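Hypothetical aldose 1-epimerase (Klebsiella pneumoniae subsp. pneumoniae MGH 78578, PDB 3TY1) probably binds carbohydrate, as a putative aldose 1-epimerase with a beta-supersandwich fold, related to the galactose mutarotases. Local coordinates at residues F77-G82 / Y349-D354; P156-I161 / R182-S187; S212-P217 / K284-Q289. All blocks are in the same frame, centred on the assembly; numbering follows the deposited sequence.

Interaction 1. Residues F77-G82 / Y349-D354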
loop_
_atom_site.group_PDB
_atom_site.type_symbol
_atom_site.label_atom_id
_atom_site.label_comp_id
_atom_site.label_asym_id
_atom_site.label_seq_id
_atom_site.Cartn_x
_atom_site.Cartn_y
_atom_site.Cartn_z
ATOM N N PHE A 77 -12.197 -34.594 10.793
ATOM C CA PHE A 77 -12.588 -35.928 10.366
ATOM C C PHE A 77 -11.549 -36.634 9.476
ATOM O O PHE A 77 -11.923 -37.370 8.567
ATOM C CB PHE A 77 -13.956 -35.844 9.680
ATOM C CG PHE A 77 -15.028 -35.219 10.548
ATOM C CD1 PHE A 77 -15.724 -35.996 11.480
ATOM C CD2 PHE A 77 -15.315 -33.847 10.466
ATOM C CE1 PHE A 77 -16.731 -35.432 12.280
ATOM C CE2 PHE A 77 -16.302 -33.263 11.284
ATOM C CZ PHE A 77 -17.016 -34.071 12.196
ATOM N N GLY A 78 -10.269 -36.381 9.717
ATOM C CA GLY A 78 -9.185 -37.002 8.952
ATOM C C GLY A 78 -8.965 -36.408 7.566
ATOM O O GLY A 78 -8.307 -37.009 6.734
ATOM N N SER A 79 -9.500 -35.219 7.309
ATOM C CA SER A 79 -9.398 -34.612 5.987
ATOM C C SER A 79 -9.349 -33.090 6.145
ATOM O O SER A 79 -9.182 -32.555 7.262
ATOM C CB SER A 79 -10.587 -35.082 5.113
ATOM O OG SER A 79 -10.518 -34.626 3.759
ATOM N N ARG A 80 -9.477 -32.396 5.027
ATOM C CA ARG A 80 -9.488 -30.937 5.037
ATOM C C ARG A 80 -10.054 -30.392 3.770
ATOM O O ARG A 80 -10.048 -31.073 2.750
ATOM C CB ARG A 80 -8.077 -30.354 5.176
ATOM C CG ARG A 80 -7.210 -30.492 3.961
ATOM C CD ARG A 80 -5.982 -29.566 3.951
ATOM N NE ARG A 80 -5.343 -29.770 2.641
ATOM C CZ ARG A 80 -4.246 -29.155 2.188
ATOM N NH1 ARG A 80 -3.625 -28.222 2.896
ATOM N NH2 ARG A 80 -3.787 -29.473 0.985
HETATM N N MSE A 81 -10.508 -29.139 3.849
HETATM C CA MSE A 81 -10.837 -28.354 2.687
HETATM C C MSE A 81 -9.738 -27.296 2.640
HETATM O O MSE A 81 -9.578 -26.483 3.566
HETATM C CB MSE A 81 -12.207 -27.668 2.803
HETATM C CG MSE A 81 -13.401 -28.596 3.059
HETATM SE SE MSE A 81 -15.030 -27.483 3.044
HETATM C CE MSE A 81 -16.116 -28.873 3.732
ATOM N N GLY A 82 -8.966 -27.311 1.575
ATOM C CA GLY A 82 -7.897 -26.335 1.413
ATOM C C GLY A 82 -6.839 -26.885 0.513
ATOM O O GLY A 82 -6.947 -28.043 -0.002
ATOM N N TYR A 349 -21.415 -25.938 2.966
ATOM C CA TYR A 349 -20.203 -26.710 2.684
ATOM C C TYR A 349 -20.140 -27.892 3.640
ATOM O O TYR A 349 -20.291 -27.725 4.874
ATOM C CB TYR A 349 -18.975 -25.835 2.923
ATOM C CG TYR A 349 -18.775 -24.717 1.953
ATOM C CD1 TYR A 349 -19.570 -23.552 1.992
ATOM C CD2 TYR A 349 -17.801 -24.809 0.969
ATOM C CE1 TYR A 349 -19.380 -22.512 1.062
ATOM C CE2 TYR A 349 -17.594 -23.772 0.036
ATOM C CZ TYR A 349 -18.400 -22.634 0.094
ATOM O OH TYR A 349 -18.179 -21.627 -0.822
ATOM N N THR A 350 -19.987 -29.096 3.088
ATOM C CA THR A 350 -19.973 -30.279 3.900
ATOM C C THR A 350 -18.697 -31.063 3.628
ATOM O O THR A 350 -18.369 -31.379 2.468
ATOM C CB THR A 350 -21.186 -31.184 3.628
ATOM O OG1 THR A 350 -22.403 -30.421 3.711
ATOM C CG2 THR A 350 -21.226 -32.368 4.620
ATOM N N LEU A 351 -18.014 -31.422 4.697
ATOM C CA LEU A 351 -16.839 -32.273 4.620
ATOM C C LEU A 351 -17.346 -33.730 4.734
ATOM O O LEU A 351 -17.842 -34.190 5.782
ATOM C CB LEU A 351 -15.830 -31.909 5.719
ATOM C CG LEU A 351 -14.416 -32.517 5.527
ATOM C CD1 LEU A 351 -13.840 -32.030 4.199
ATOM C CD2 LEU A 351 -13.477 -32.162 6.668
ATOM N N LEU A 352 -17.233 -34.442 3.620
ATOM C CA LEU A 352 -17.715 -35.808 3.480
ATOM C C LEU A 352 -16.564 -36.713 3.900
ATOM O O LEU A 352 -15.434 -36.606 3.373
ATOM C CB LEU A 352 -18.136 -36.041 2.019
ATOM C CG LEU A 352 -19.064 -34.991 1.334
ATOM C CD1 LEU A 352 -19.162 -35.262 -0.157
ATOM C CD2 LEU A 352 -20.455 -34.924 1.986
ATOM N N HIS A 353 -16.789 -37.548 4.916
ATOM C CA HIS A 353 -15.667 -38.317 5.513
ATOM C C HIS A 353 -15.926 -39.821 5.575
ATOM O O HIS A 353 -15.242 -40.526 6.298
ATOM C CB HIS A 353 -15.289 -37.750 6.886
ATOM C CG HIS A 353 -16.417 -37.719 7.882
ATOM N ND1 HIS A 353 -16.688 -38.766 8.735
ATOM C CD2 HIS A 353 -17.334 -36.760 8.163
ATOM C CE1 HIS A 353 -17.732 -38.454 9.493
ATOM N NE2 HIS A 353 -18.146 -37.242 9.161
ATOM N N ASP A 354 -16.935 -40.307 4.860
ATOM C CA ASP A 354 -17.083 -41.751 4.661
ATOM C C ASP A 354 -17.847 -42.051 3.365
ATOM O O ASP A 354 -18.414 -41.145 2.749
ATOM C CB ASP A 354 -17.642 -42.476 5.908
ATOM C CG ASP A 354 -19.086 -42.108 6.233
ATOM O OD1 ASP A 354 -19.843 -41.696 5.330
ATOM O OD2 ASP A 354 -19.469 -42.263 7.414
HETATM O O HOH W 1 -13.181 -34.993 3.262
#
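His-353 carries its ring between the backbone N and the carbonyl carbon (chi1 57°), which raises it toward Phe-77, while Phe-77 has its own ring beside the backbone N and lays it over the imidazole. The two rings form an offset stack, with centroids 4.3 Å apart and planes inclined by 12°. The offset places Phe-77 CD1 over the middle of the imidazole, 3.6 Å from His-353 NE2. Phe-77 CB also sits above the same ring, 4.0 Å from the His-353 centroid, and adds a CH-pi contact.

Deeper in, the selenomethionine Met-81 extends beyond CG and runs past Leu-351 in the opposite direction. Its methyl CE abuts the partner backbone, 3.3 Å from Leu-351 N, and also meets Leu-351 CB. Behind it, Met-81 CG packs on Leu-351 CD1 at 3.6 Å. The extended chain thus spans from strand 79-81 to the peptide joining Thr-350 and Leu-351, and the ring of Tyr-349 flanks the selenium obliquely.

One water links the strands: it is 2.7 Å from Ser-79 OG and donates to Leu-352 O at 2.8 Å. The CB of Arg-80 points away from 349-354; further along this side chain, NE bonds to Thr-216 O and NH1 pairs with Asp-84.

The strand axes are 8.0 Å apart at an angle of 156°, too far for backbone pairing, and each strand bonds within its own sheet: Met-81 with Ile-74, Tyr-349 with Phe-190 and Thr-350 with Ser-287. The contact is thus face-to-face packing of the edge strand 79-81 on strand 342-352, the layering characteristic of a beta sandwich and, here, of the supersandwich fold.

Interaction 2. Residues P156-I161 / R182-S187. With SO4 (sulfate ion), chain I.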
loop_
_atom_site.group_PDB
_atom_site.type_symbol
_atom_site.label_atom_id
_atom_site.label_comp_id
_atom_site.label_asym_id
_atom_site.label_seq_id
_atom_site.Cartn_x
_atom_site.Cartn_y
_atom_site.Cartn_z
ATOM N N PRO A 156 -27.769 -26.789 20.492
ATOM C CA PRO A 156 -26.436 -27.254 20.114
ATOM C C PRO A 156 -25.350 -26.193 20.023
ATOM O O PRO A 156 -24.307 -26.468 19.435
ATOM C CB PRO A 156 -26.700 -27.921 18.734
ATOM C CG PRO A 156 -27.723 -27.039 18.126
ATOM C CD PRO A 156 -28.640 -26.666 19.281
ATOM N N TYR A 157 -25.526 -25.015 20.641
ATOM C CA TYR A 157 -24.413 -24.034 20.733
ATOM C C TYR A 157 -23.872 -23.569 19.398
ATOM O O TYR A 157 -22.665 -23.460 19.189
ATOM C CB TYR A 157 -23.272 -24.567 21.635
ATOM C CG TYR A 157 -23.743 -24.914 23.031
ATOM C CD1 TYR A 157 -24.066 -23.915 23.946
ATOM C CD2 TYR A 157 -23.880 -26.245 23.436
ATOM C CE1 TYR A 157 -24.477 -24.242 25.242
ATOM C CE2 TYR A 157 -24.292 -26.573 24.711
ATOM C CZ TYR A 157 -24.596 -25.585 25.609
ATOM O OH TYR A 157 -25.001 -25.938 26.881
ATOM N N GLU A 158 -24.796 -23.264 18.484
ATOM C CA GLU A 158 -24.434 -22.755 17.188
ATOM C C GLU A 158 -23.593 -21.469 17.328
ATOM O O GLU A 158 -23.938 -20.584 18.073
ATOM C CB GLU A 158 -25.682 -22.453 16.359
ATOM C CG GLU A 158 -25.379 -22.073 14.922
ATOM C CD GLU A 158 -26.621 -21.636 14.114
ATOM O OE1 GLU A 158 -27.604 -21.191 14.693
ATOM O OE2 GLU A 158 -26.574 -21.672 12.882
ATOM N N ILE A 159 -22.509 -21.417 16.555
ATOM C CA ILE A 159 -21.582 -20.319 16.507
ATOM C C ILE A 159 -21.846 -19.576 15.201
ATOM O O ILE A 159 -22.008 -20.204 14.166
ATOM C CB ILE A 159 -20.139 -20.831 16.510
ATOM C CG1 ILE A 159 -19.867 -21.644 17.800
ATOM C CG2 ILE A 159 -19.100 -19.644 16.319
ATOM C CD1 ILE A 159 -18.533 -22.482 17.691
ATOM N N ARG A 160 -21.891 -18.248 15.267
ATOM C CA ARG A 160 -21.972 -17.433 14.083
ATOM C C ARG A 160 -20.871 -16.402 14.124
ATOM O O ARG A 160 -20.642 -15.769 15.162
ATOM C CB ARG A 160 -23.333 -16.728 13.980
ATOM C CG ARG A 160 -24.473 -17.702 13.986
ATOM C CD ARG A 160 -25.803 -17.064 13.651
ATOM N NE ARG A 160 -26.861 -18.068 13.697
ATOM C CZ ARG A 160 -28.134 -17.867 13.348
ATOM N NH1 ARG A 160 -28.544 -16.689 12.928
ATOM N NH2 ARG A 160 -29.001 -18.877 13.405
ATOM N N ILE A 161 -20.209 -16.232 13.000
ATOM C CA ILE A 161 -19.133 -15.266 12.887
ATOM C C ILE A 161 -19.502 -14.337 11.746
ATOM O O ILE A 161 -19.586 -14.765 10.581
ATOM C CB ILE A 161 -17.799 -15.941 12.678
ATOM C CG1 ILE A 161 -17.438 -16.779 13.902
ATOM C CG2 ILE A 161 -16.700 -14.854 12.413
ATOM C CD1 ILE A 161 -16.117 -17.481 13.780
ATOM N N ARG A 182 -21.821 -19.889 9.803
ATOM C CA ARG A 182 -22.528 -20.550 10.900
ATOM C C ARG A 182 -22.009 -21.974 11.027
ATOM O O ARG A 182 -21.859 -22.694 10.030
ATOM C CB ARG A 182 -24.015 -20.584 10.640
ATOM C CG ARG A 182 -24.608 -19.254 10.347
ATOM C CD ARG A 182 -26.148 -19.356 10.331
ATOM N NE ARG A 182 -26.722 -18.097 9.872
ATOM C CZ ARG A 182 -28.012 -17.886 9.659
ATOM N NH1 ARG A 182 -28.898 -18.861 9.840
ATOM N NH2 ARG A 182 -28.407 -16.693 9.234
ATOM N N TYR A 183 -21.710 -22.377 12.252
ATOM C CA TYR A 183 -21.176 -23.711 12.497
ATOM C C TYR A 183 -21.725 -24.265 13.800
ATOM O O TYR A 183 -21.653 -23.596 14.818
ATOM C CB TYR A 183 -19.634 -23.665 12.528
ATOM C CG TYR A 183 -19.069 -25.026 12.856
ATOM C CD1 TYR A 183 -19.248 -26.092 11.972
ATOM C CD2 TYR A 183 -18.367 -25.256 14.012
ATOM C CE1 TYR A 183 -18.786 -27.374 12.262
ATOM C CE2 TYR A 183 -17.901 -26.547 14.320
ATOM C CZ TYR A 183 -18.120 -27.606 13.438
ATOM O OH TYR A 183 -17.646 -28.873 13.771
ATOM N N VAL A 184 -22.290 -25.479 13.752
ATOM C CA VAL A 184 -22.743 -26.181 14.928
ATOM C C VAL A 184 -21.574 -27.080 15.403
ATOM O O VAL A 184 -21.094 -27.950 14.670
ATOM C CB VAL A 184 -24.005 -27.031 14.681
ATOM C CG1 VAL A 184 -24.376 -27.812 15.956
ATOM C CG2 VAL A 184 -25.149 -26.167 14.237
ATOM N N PRO A 185 -21.104 -26.868 16.642
ATOM C CA PRO A 185 -20.005 -27.679 17.152
ATOM C C PRO A 185 -20.207 -29.166 16.977
ATOM O O PRO A 185 -21.288 -29.663 17.219
ATOM C CB PRO A 185 -19.977 -27.296 18.632
ATOM C CG PRO A 185 -20.246 -25.873 18.603
ATOM C CD PRO A 185 -21.371 -25.734 17.549
ATOM N N GLY A 186 -19.187 -29.864 16.490
ATOM C CA GLY A 186 -19.304 -31.313 16.214
ATOM C C GLY A 186 -19.807 -31.707 14.822
ATOM O O GLY A 186 -19.684 -32.865 14.420
ATOM N N SER A 187 -20.365 -30.752 14.094
ATOM C CA SER A 187 -20.903 -30.983 12.763
ATOM C C SER A 187 -19.778 -31.152 11.741
ATOM O O SER A 187 -18.661 -30.634 11.925
ATOM C CB SER A 187 -21.745 -29.760 12.311
ATOM O OG SER A 187 -22.386 -30.064 11.055
HETATM S S SO4 I . -32.082 -17.432 11.657
HETATM O O1 SO4 I . -31.818 -18.867 11.545
HETATM O O2 SO4 I . -33.496 -17.201 11.397
HETATM O O3 SO4 I . -31.801 -16.989 13.012
HETATM O O4 SO4 I . -31.366 -16.673 10.643
HETATM O O HOH W 2 -23.205 -28.981 19.037
HETATM O O HOH W 3 -28.802 -21.654 11.614
#
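The open ends of the beta hairpin made by strands 159-169 and 173-183 meet here, and Ile-159 with Tyr-183 is an antiparallel hydrogen-bonded pair. Ile-159 N to Tyr-183 O and Tyr-183 N to Ile-159 O both measure 2.9 Å, with N-H...O angles of 170° and 165°. Next along, the non-hydrogen-bonded pair Arg-160 and Arg-182 sends two extended side chains out together. Their guanidinium groups stack flat, centres 3.7 Å apart and planes at 7°, with Arg-160 NH1 over the centre of the Arg-182 group.

The paired positive charge is probably balanced by nearby anions. Glu-158 OE1 takes Arg-160 NH2 at 3.0 Å, in the guanidinium plane, and Glu-180 pairs with Arg-182 NE. A sulfate, probably from the crystallisation liquor, accepts from Arg-160 NH1 at 3.3 Å and makes weak bonds to both arginines.

Beyond the strands, Pro-185 packs on Ile-159 CD1, and Pro-156 CB touches Val-184 CG1 at 3.6 Å. A water donates to both Pro-156 O and Pro-185 O. Tyr-183 OH donates to Ser-187 O at 2.7 Å and also bonds to Leu-59 N; Ser-187 ends the type II turn 184-187 that leads from this antiparallel hairpin into the next strand of the large sheet.

Interaction 3. Residues S212-P217 / K284-Q289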
loop_
_atom_site.group_PDB
_atom_site.type_symbol
_atom_site.label_atom_id
_atom_site.label_comp_id
_atom_site.label_asym_id
_atom_site.label_seq_id
_atom_site.Cartn_x
_atom_site.Cartn_y
_atom_site.Cartn_z
ATOM N N SER A 212 -14.086 -21.540 -4.330
ATOM C CA SER A 212 -13.894 -22.557 -3.279
ATOM C C SER A 212 -12.889 -23.596 -3.749
ATOM O O SER A 212 -13.094 -24.235 -4.796
ATOM C CB SER A 212 -15.255 -23.138 -2.904
ATOM O OG SER A 212 -16.228 -22.087 -2.671
ATOM N N ASN A 213 -11.827 -23.815 -2.966
ATOM C CA ASN A 213 -10.616 -24.482 -3.442
ATOM C C ASN A 213 -10.236 -25.692 -2.620
ATOM O O ASN A 213 -10.112 -25.595 -1.400
ATOM C CB ASN A 213 -9.480 -23.429 -3.462
ATOM C CG ASN A 213 -9.948 -22.109 -4.082
ATOM O OD1 ASN A 213 -10.465 -22.115 -5.178
ATOM N ND2 ASN A 213 -9.807 -21.003 -3.366
ATOM N N PHE A 214 -10.030 -26.828 -3.290
ATOM C CA PHE A 214 -9.843 -28.121 -2.606
ATOM C C PHE A 214 -8.624 -28.803 -3.205
ATOM O O PHE A 214 -8.517 -28.918 -4.420
ATOM C CB PHE A 214 -11.085 -29.029 -2.790
ATOM C CG PHE A 214 -12.372 -28.370 -2.386
ATOM C CD1 PHE A 214 -12.803 -28.380 -1.064
ATOM C CD2 PHE A 214 -13.127 -27.674 -3.323
ATOM C CE1 PHE A 214 -14.003 -27.741 -0.689
ATOM C CE2 PHE A 214 -14.282 -27.023 -2.958
ATOM C CZ PHE A 214 -14.747 -27.072 -1.622
ATOM N N GLY A 215 -7.690 -29.202 -2.347
ATOM C CA GLY A 215 -6.486 -29.918 -2.785
ATOM C C GLY A 215 -6.480 -31.267 -2.099
ATOM O O GLY A 215 -7.566 -31.833 -1.758
ATOM N N THR A 216 -5.283 -31.803 -1.884
ATOM C CA THR A 216 -5.151 -33.077 -1.174
ATOM C C THR A 216 -5.698 -32.923 0.265
ATOM O O THR A 216 -5.640 -31.832 0.817
ATOM C CB THR A 216 -3.679 -33.581 -1.141
ATOM O OG1 THR A 216 -2.869 -32.627 -0.457
ATOM C CG2 THR A 216 -3.139 -33.773 -2.545
ATOM N N PRO A 217 -6.203 -34.003 0.886
ATOM C CA PRO A 217 -6.316 -35.400 0.455
ATOM C C PRO A 217 -7.537 -35.747 -0.370
ATOM O O PRO A 217 -7.719 -36.921 -0.699
ATOM C CB PRO A 217 -6.413 -36.157 1.776
ATOM C CG PRO A 217 -7.114 -35.181 2.702
ATOM C CD PRO A 217 -6.741 -33.807 2.257
ATOM N N LYS A 284 -13.877 -39.824 0.788
ATOM C CA LYS A 284 -13.615 -38.475 1.225
ATOM C C LYS A 284 -14.135 -37.523 0.170
ATOM O O LYS A 284 -14.082 -37.818 -1.006
ATOM C CB LYS A 284 -12.125 -38.200 1.391
ATOM C CG LYS A 284 -11.509 -38.877 2.580
ATOM C CD LYS A 284 -10.049 -38.464 2.704
ATOM C CE LYS A 284 -9.404 -39.038 3.955
ATOM N NZ LYS A 284 -9.311 -40.525 3.952
ATOM N N GLY A 285 -14.593 -36.361 0.597
ATOM C CA GLY A 285 -14.988 -35.333 -0.343
ATOM C C GLY A 285 -15.450 -34.062 0.284
ATOM O O GLY A 285 -15.389 -33.900 1.498
ATOM N N ALA A 286 -15.918 -33.147 -0.560
ATOM C CA ALA A 286 -16.500 -31.894 -0.083
ATOM C C ALA A 286 -17.584 -31.533 -1.025
ATOM O O ALA A 286 -17.401 -31.643 -2.245
ATOM C CB ALA A 286 -15.466 -30.751 -0.012
ATOM N N SER A 287 -18.701 -31.080 -0.469
ATOM C CA SER A 287 -19.860 -30.668 -1.273
ATOM C C SER A 287 -20.232 -29.242 -0.937
ATOM O O SER A 287 -20.009 -28.775 0.205
ATOM C CB SER A 287 -21.062 -31.583 -1.008
ATOM O OG SER A 287 -21.529 -31.470 0.306
ATOM N N ILE A 288 -20.744 -28.557 -1.941
ATOM C CA ILE A 288 -21.216 -27.201 -1.809
ATOM C C ILE A 288 -22.631 -27.167 -2.313
ATOM O O ILE A 288 -22.907 -27.543 -3.472
ATOM C CB ILE A 288 -20.365 -26.158 -2.627
ATOM C CG1 ILE A 288 -18.882 -26.283 -2.329
ATOM C CG2 ILE A 288 -20.781 -24.717 -2.340
ATOM C CD1 ILE A 288 -17.991 -25.378 -3.225
ATOM N N GLN A 289 -23.533 -26.729 -1.458
ATOM C CA GLN A 289 -24.903 -26.454 -1.846
ATOM C C GLN A 289 -25.048 -24.978 -2.079
ATOM O O GLN A 289 -24.603 -24.188 -1.267
ATOM C CB GLN A 289 -25.898 -26.879 -0.766
ATOM C CG GLN A 289 -27.380 -26.487 -1.032
ATOM C CD GLN A 289 -28.314 -26.849 0.132
ATOM O OE1 GLN A 289 -27.939 -27.599 1.029
ATOM N NE2 GLN A 289 -29.498 -26.268 0.137
#
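Ser-212 touches Ile-288 at the start of the segment, its CB lying 3.6 Å from Ile-288 CD1. The hydroxyl stands beside the backbone N (chi1 -48°), and OG is bonded to Tyr-349 OH and Tyr-210 O, so the buried polar atom is satisfied while the carbon serves the packing.

Two residues on, Phe-214 carries the centre of the contact. Its CB points toward strand 285-289, and CG, set beside the backbone N (chi1 -53°), brings CE1 to 3.4 Å from Ala-286 CB, a close approach at an oblique angle to the ring. Ile-288 CD1 instead comes to the ring edge, near its plane, 4.0 Å from Phe-214 CZ. The same methyl thus touches both Ser-212 CB and the phenyl rim. Met-81 and Ile-315 also pack on Phe-214, so the ring is held in a layer of apolar side chains.

After Thr-216 a cis peptide leads into Pro-217, where the contact loosens: Pro-217 CG meets the aliphatic part of Lys-284 at CD, 4.4 Å away. Lys-284 also touches Ser-79.

The axes of strands 212-214 and 285-289 are 9.5 Å apart and nearly antiparallel at 169°. Each is bonded to other strands, Phe-214 to Thr-313 and Gly-285 to Leu-352. That spacing and the interlayer side chains mark the contact as packing between two stacked sheets, as in the hydrophobic core of a beta supersandwich.

From the N terminus, the chain first passes 77-82, the start of the long loop that interaction 1 closes only at 349-354. Interactions 2 and 3 both nest inside that loop and follow one another in series: 156-161 meets 182-187 across a short hairpin, then 212-217 meets 284-289 over a longer excursion. All three reach the ten-stranded sheet. Interaction 2 pairs neighbours within it, whereas interactions 1 and 3 lay strands of the six-stranded and mixed sheets against its adjacent strands 342-352 and 285-291. Interactions 1 and 3 have centres about 7 Å apart and touch through Gly-82 O and Gly-215 N, 2.7 Å apart in a probable hydrogen bond; Phe-77 packs against Gly-186 and Ser-187 of interaction 2.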